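Local coordinates for leucine-rich repeat protein (Bacteroides thetaiotaomicron, PDB 4ECN) that is of unknown function but, as an extracellular leucine-rich repeat protein, probably binds other proteins, at residues V133-S138 / K253-P258; K177-E182 / T204-V209. All blocks are in the same frame, centred on the assembly; numbering follows the deposited sequence.

Contact 1 (V133-S138 / K253-P258); sequences VTFKLS and KDANVP
The carbonyl oxygen of K136 is held by two donors: V257 N crosses over to K136 O at 3.2 Å, approaching 40° out of the carbonyl plane, and the S138 hydroxyl adds a weak bond from within its own strand. The ladder is parallel, running on through K136 N to A255 O and S138 N to V257 O. Nearer its start, A255 N meets T134 O at 2.8 Å, nearly straight and in the carbonyl plane. Here the register gains a residue at D254, whose left-handed backbone (phi 50°) presents D254 N to T134 OG1 at 3.2 Å; standing between its own backbone N and carbonyl carbon (chi1 56°), OG1 is placed to accept it. A valine in place of T134 would probably leave D254 N without this acceptor. Beyond it, the K136 and D254 side chains pack CB to CB at 3.6 Å; their charged ends come no closer than 4.3 Å (K136 NZ to D254 OD2), too far for a salt bridge. On the other face V257 CG2 and A255 CB approach F135 CD1 obliquely, while V133 CG1 lies over one face of the ring toward its rim. Strand 251-259 thus joins the mixed sheet of the second DUF4458 domain alongside 130-139; strand 202-212 flanks 130-139 on its other edge, and L173 and M176 of strand 170-179 touch F135.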
loop_
_atom_site.group_PDB
_atom_site.type_symbol
_atom_site.label_atom_id
_atom_site.label_comp_id
_atom_site.label_asym_id
_atom_site.label_seq_id
_atom_site.Cartn_x
_atom_site.Cartn_y
_atom_site.Cartn_z
ATOM N N VAL A 133 14.600 41.455 -22.265
ATOM C CA VAL A 133 13.670 42.166 -21.378
ATOM C C VAL A 133 14.366 42.698 -20.128
ATOM O O VAL A 133 15.280 42.065 -19.602
ATOM C CB VAL A 133 12.495 41.211 -20.969
ATOM C CG1 VAL A 133 11.805 41.639 -19.678
ATOM C CG2 VAL A 133 11.469 41.094 -22.088
ATOM N N THR A 134 13.870 43.843 -19.632
ATOM C CA THR A 134 14.248 44.465 -18.366
ATOM C C THR A 134 12.973 44.692 -17.588
ATOM O O THR A 134 11.929 44.979 -18.184
ATOM C CB THR A 134 15.057 45.752 -18.539
ATOM O OG1 THR A 134 14.305 46.665 -19.347
ATOM C CG2 THR A 134 16.437 45.508 -19.114
ATOM N N PHE A 135 13.049 44.574 -16.265
ATOM C CA PHE A 135 11.882 44.736 -15.407
ATOM C C PHE A 135 11.926 46.054 -14.651
ATOM O O PHE A 135 12.998 46.636 -14.446
ATOM C CB PHE A 135 11.785 43.556 -14.424
ATOM C CG PHE A 135 11.616 42.253 -15.165
ATOM C CD1 PHE A 135 10.355 41.814 -15.551
ATOM C CD2 PHE A 135 12.723 41.517 -15.571
ATOM C CE1 PHE A 135 10.204 40.644 -16.290
ATOM C CE2 PHE A 135 12.567 40.342 -16.305
ATOM C CZ PHE A 135 11.314 39.910 -16.645
ATOM N N LYS A 136 10.737 46.526 -14.278
ATOM C CA LYS A 136 10.499 47.731 -13.512
ATOM C C LYS A 136 9.534 47.370 -12.406
ATOM O O LYS A 136 8.352 47.067 -12.661
ATOM C CB LYS A 136 9.979 48.846 -14.421
ATOM C CG LYS A 136 9.623 50.159 -13.738
ATOM C CD LYS A 136 8.719 50.964 -14.679
ATOM C CE LYS A 136 8.279 52.314 -14.174
ATOM N NZ LYS A 136 9.399 53.285 -14.169
ATOM N N LEU A 137 10.081 47.314 -11.182
ATOM C CA LEU A 137 9.363 47.005 -9.948
ATOM C C LEU A 137 8.555 48.233 -9.531
ATOM O O LEU A 137 9.100 49.329 -9.490
ATOM C CB LEU A 137 10.341 46.567 -8.845
ATOM C CG LEU A 137 10.915 45.152 -8.889
ATOM C CD1 LEU A 137 11.911 44.959 -10.042
ATOM C CD2 LEU A 137 11.639 44.847 -7.592
ATOM N N SER A 138 7.256 48.057 -9.261
ATOM C CA SER A 138 6.349 49.154 -8.940
ATOM C C SER A 138 5.419 48.810 -7.784
ATOM O O SER A 138 5.041 47.643 -7.653
ATOM C CB SER A 138 5.507 49.475 -10.172
ATOM O OG SER A 138 6.244 49.399 -11.385
ATOM N N LYS A 253 11.635 47.078 -22.816
ATOM C CA LYS A 253 12.103 47.736 -21.611
ATOM C C LYS A 253 10.976 47.892 -20.597
ATOM O O LYS A 253 9.819 48.104 -20.970
ATOM C CB LYS A 253 12.695 49.117 -21.978
ATOM C CG LYS A 253 13.509 49.806 -20.879
ATOM C CD LYS A 253 13.725 51.295 -21.188
ATOM C CE LYS A 253 14.319 52.040 -20.008
ATOM N NZ LYS A 253 14.381 53.508 -20.237
ATOM N N ASP A 254 11.349 47.805 -19.304
ATOM C CA ASP A 254 10.556 48.031 -18.093
ATOM C C ASP A 254 9.199 47.272 -18.085
ATOM O O ASP A 254 8.115 47.874 -18.101
ATOM C CB ASP A 254 10.324 49.537 -17.896
ATOM C CG ASP A 254 11.597 50.278 -17.506
ATOM O OD1 ASP A 254 12.618 49.596 -17.181
ATOM O OD2 ASP A 254 11.571 51.535 -17.492
ATOM N N ALA A 255 9.306 45.932 -17.972
ATOM C CA ALA A 255 8.214 44.963 -17.841
ATOM C C ALA A 255 7.683 45.014 -16.399
ATOM O O ALA A 255 8.482 45.034 -15.464
ATOM C CB ALA A 255 8.724 43.573 -18.210
ATOM N N ASN A 256 6.361 45.063 -16.212
ATOM C CA ASN A 256 5.766 45.271 -14.888
ATOM C C ASN A 256 5.927 44.101 -13.850
ATOM O O ASN A 256 5.392 43.011 -14.040
ATOM C CB ASN A 256 4.266 45.551 -15.010
ATOM C CG ASN A 256 3.615 45.945 -13.698
ATOM O OD1 ASN A 256 2.515 45.467 -13.364
ATOM N ND2 ASN A 256 4.284 46.828 -12.920
ATOM N N VAL A 257 6.557 44.414 -12.697
ATOM C CA VAL A 257 6.668 43.536 -11.536
ATOM C C VAL A 257 5.900 44.255 -10.402
ATOM O O VAL A 257 6.451 45.164 -9.771
ATOM C CB VAL A 257 8.123 43.152 -11.172
ATOM C CG1 VAL A 257 8.162 42.242 -9.948
ATOM C CG2 VAL A 257 8.829 42.484 -12.350
ATOM N N PRO A 258 4.597 43.927 -10.209
ATOM C CA PRO A 258 3.779 44.646 -9.212
ATOM C C PRO A 258 4.052 44.231 -7.752
ATOM O O PRO A 258 3.442 43.286 -7.235
ATOM C CB PRO A 258 2.346 44.271 -9.613
ATOM C CG PRO A 258 2.464 42.950 -10.238
ATOM C CD PRO A 258 3.790 42.932 -10.944
#

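Contact 2 (K177-E182 / T204-V209); sequences KVTYKE and TCDSAV
The D206 carboxylate, the flat group here, meets T179 at one oxygen and T204 at the other. OD2 of D206 lies 3.5 Å from the T179 methyl CG2 and equally near T179 CB, the two side chains crossing at about a right angle. The other oxygen, D206 OD1, receives the T204 hydroxyl OG1 at 2.9 Å on its syn side, 32° out of the carboxylate plane. T204 can make this bond because OG1 stands between its own backbone N and carbonyl carbon (chi1 55°), turned along the chain toward D206 two residues on. T179 and T204 form an antiparallel hydrogen-bonded pair, joining strands 170-179 and 202-212 as neighbours in the mixed sheet of the second DUF4458 domain. T179 N reaches T204 O at 2.6 Å, nearly along the C=O axis, whereas the return bond, T204 N to T179 O, is longer at 3.2 Å and comes from well above the carbonyl plane. The segments 177-179 and 204-206 of the two strands run 113° apart in direction, and the pairing ends quickly: the chain turns a corner at S207, with 130-139 bordering strand 202-212 before and after it. On the face away from the threonines, V178 CG2 and C205 SG approach to 4.2 Å and are buried against L137 and V158. The chemistry therefore divides by side. On the outer side T204 bonds the D206 carboxylate, probably steadying its charge and limiting its rotation, while T179 only packs against it; valine and cysteine supply the apolar inner side.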
loop_
_atom_site.group_PDB
_atom_site.type_symbol
_atom_site.label_atom_id
_atom_site.label_comp_id
_atom_site.label_asym_id
_atom_site.label_seq_id
_atom_site.Cartn_x
_atom_site.Cartn_y
_atom_site.Cartn_z
ATOM N N LYS A 177 19.515 41.426 -9.879
ATOM C CA LYS A 177 19.876 42.562 -9.025
ATOM C C LYS A 177 19.006 43.777 -9.357
ATOM O O LYS A 177 18.973 44.257 -10.492
ATOM C CB LYS A 177 21.366 42.927 -9.122
ATOM C CG LYS A 177 21.804 43.905 -8.031
ATOM C CD LYS A 177 23.186 44.488 -8.268
ATOM C CE LYS A 177 23.480 45.683 -7.380
ATOM N NZ LYS A 177 22.630 46.870 -7.707
ATOM N N VAL A 178 18.319 44.265 -8.326
ATOM C CA VAL A 178 17.414 45.404 -8.357
ATOM C C VAL A 178 18.242 46.674 -8.113
ATOM O O VAL A 178 18.850 46.820 -7.049
ATOM C CB VAL A 178 16.278 45.208 -7.304
ATOM C CG1 VAL A 178 15.352 46.406 -7.250
ATOM C CG2 VAL A 178 15.475 43.932 -7.568
ATOM N N THR A 179 18.289 47.573 -9.111
ATOM C CA THR A 179 19.014 48.848 -9.053
ATOM C C THR A 179 17.983 49.969 -8.722
ATOM O O THR A 179 17.206 50.395 -9.589
ATOM C CB THR A 179 19.781 49.053 -10.370
ATOM O OG1 THR A 179 20.741 48.003 -10.498
ATOM C CG2 THR A 179 20.482 50.382 -10.442
ATOM N N TYR A 180 17.961 50.399 -7.444
ATOM C CA TYR A 180 17.033 51.412 -6.944
ATOM C C TYR A 180 17.724 52.776 -6.897
ATOM O O TYR A 180 18.604 52.989 -6.060
ATOM C CB TYR A 180 16.468 51.017 -5.547
ATOM C CG TYR A 180 15.553 52.061 -4.934
ATOM C CD1 TYR A 180 14.286 52.307 -5.460
ATOM C CD2 TYR A 180 15.961 52.818 -3.839
ATOM C CE1 TYR A 180 13.457 53.303 -4.930
ATOM C CE2 TYR A 180 15.140 53.816 -3.298
ATOM C CZ TYR A 180 13.883 54.044 -3.837
ATOM O OH TYR A 180 13.063 55.002 -3.292
ATOM N N LYS A 181 17.319 53.694 -7.807
ATOM C CA LYS A 181 17.828 55.075 -7.904
ATOM C C LYS A 181 16.756 56.070 -7.399
ATOM O O LYS A 181 15.577 55.952 -7.772
ATOM C CB LYS A 181 18.259 55.411 -9.347
ATOM N N GLU A 182 17.166 57.025 -6.527
ATOM C CA GLU A 182 16.269 58.037 -5.951
ATOM C C GLU A 182 16.843 59.453 -6.134
ATOM O O GLU A 182 16.385 60.214 -6.991
ATOM C CB GLU A 182 16.023 57.751 -4.461
ATOM N N THR A 204 14.642 48.998 -10.790
ATOM C CA THR A 204 14.747 48.180 -12.011
ATOM C C THR A 204 15.828 47.072 -12.000
ATOM O O THR A 204 16.801 47.131 -11.249
ATOM C CB THR A 204 15.077 49.077 -13.219
ATOM O OG1 THR A 204 16.257 49.843 -12.951
ATOM C CG2 THR A 204 13.926 49.984 -13.624
ATOM N N CYS A 205 15.645 46.078 -12.898
ATOM C CA CYS A 205 16.567 44.969 -13.188
ATOM C C CYS A 205 17.285 45.313 -14.482
ATOM O O CYS A 205 16.732 45.105 -15.568
ATOM C CB CYS A 205 15.828 43.634 -13.271
ATOM S SG CYS A 205 15.080 43.099 -11.712
ATOM N N ASP A 206 18.472 45.942 -14.363
ATOM C CA ASP A 206 19.238 46.466 -15.497
ATOM C C ASP A 206 19.850 45.345 -16.379
ATOM O O ASP A 206 19.903 45.535 -17.597
ATOM C CB ASP A 206 20.330 47.420 -15.005
ATOM C CG ASP A 206 19.791 48.722 -14.397
ATOM O OD1 ASP A 206 18.570 49.013 -14.575
ATOM O OD2 ASP A 206 20.594 49.463 -13.767
ATOM N N SER A 207 20.272 44.195 -15.804
ATOM C CA SER A 207 20.763 43.094 -16.636
ATOM C C SER A 207 19.567 42.449 -17.388
ATOM O O SER A 207 18.635 41.924 -16.751
ATOM C CB SER A 207 21.521 42.062 -15.804
ATOM O OG SER A 207 22.699 42.590 -15.216
ATOM N N ALA A 208 19.559 42.562 -18.739
ATOM C CA ALA A 208 18.495 42.017 -19.582
ATOM C C ALA A 208 18.486 40.504 -19.543
ATOM O O ALA A 208 19.531 39.889 -19.309
ATOM C CB ALA A 208 18.661 42.487 -21.013
ATOM N N VAL A 209 17.308 39.895 -19.773
ATOM C CA VAL A 209 17.165 38.445 -19.805
ATOM C C VAL A 209 16.723 38.070 -21.207
ATOM O O VAL A 209 16.265 38.938 -21.925
ATOM C CB VAL A 209 16.218 37.901 -18.704
ATOM C CG1 VAL A 209 16.688 38.336 -17.325
ATOM C CG2 VAL A 209 14.763 38.306 -18.933
#

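Strands 130-139 and 202-212 are neighbours in one mixed sheet, so the two contacts, their centres about 9 Å apart, lie side by side: 251-259, 130-139, 202-212 and 170-179 follow one another. Contact 2 is nested in the chain between the halves of contact 1. Probable hydrogen bonds from V209 N to V133 O and from C205 N to F135 O join them. Contact 1 is the larger and more buried, a parallel ladder with an aromatic and aliphatic inner face. Contact 2 is smaller and nearer the surface, a brief antiparallel pairing whose side-chain chemistry is mostly polar. Such a sheet is consistent with the transthyretin-like clan of the DUF4458 domain.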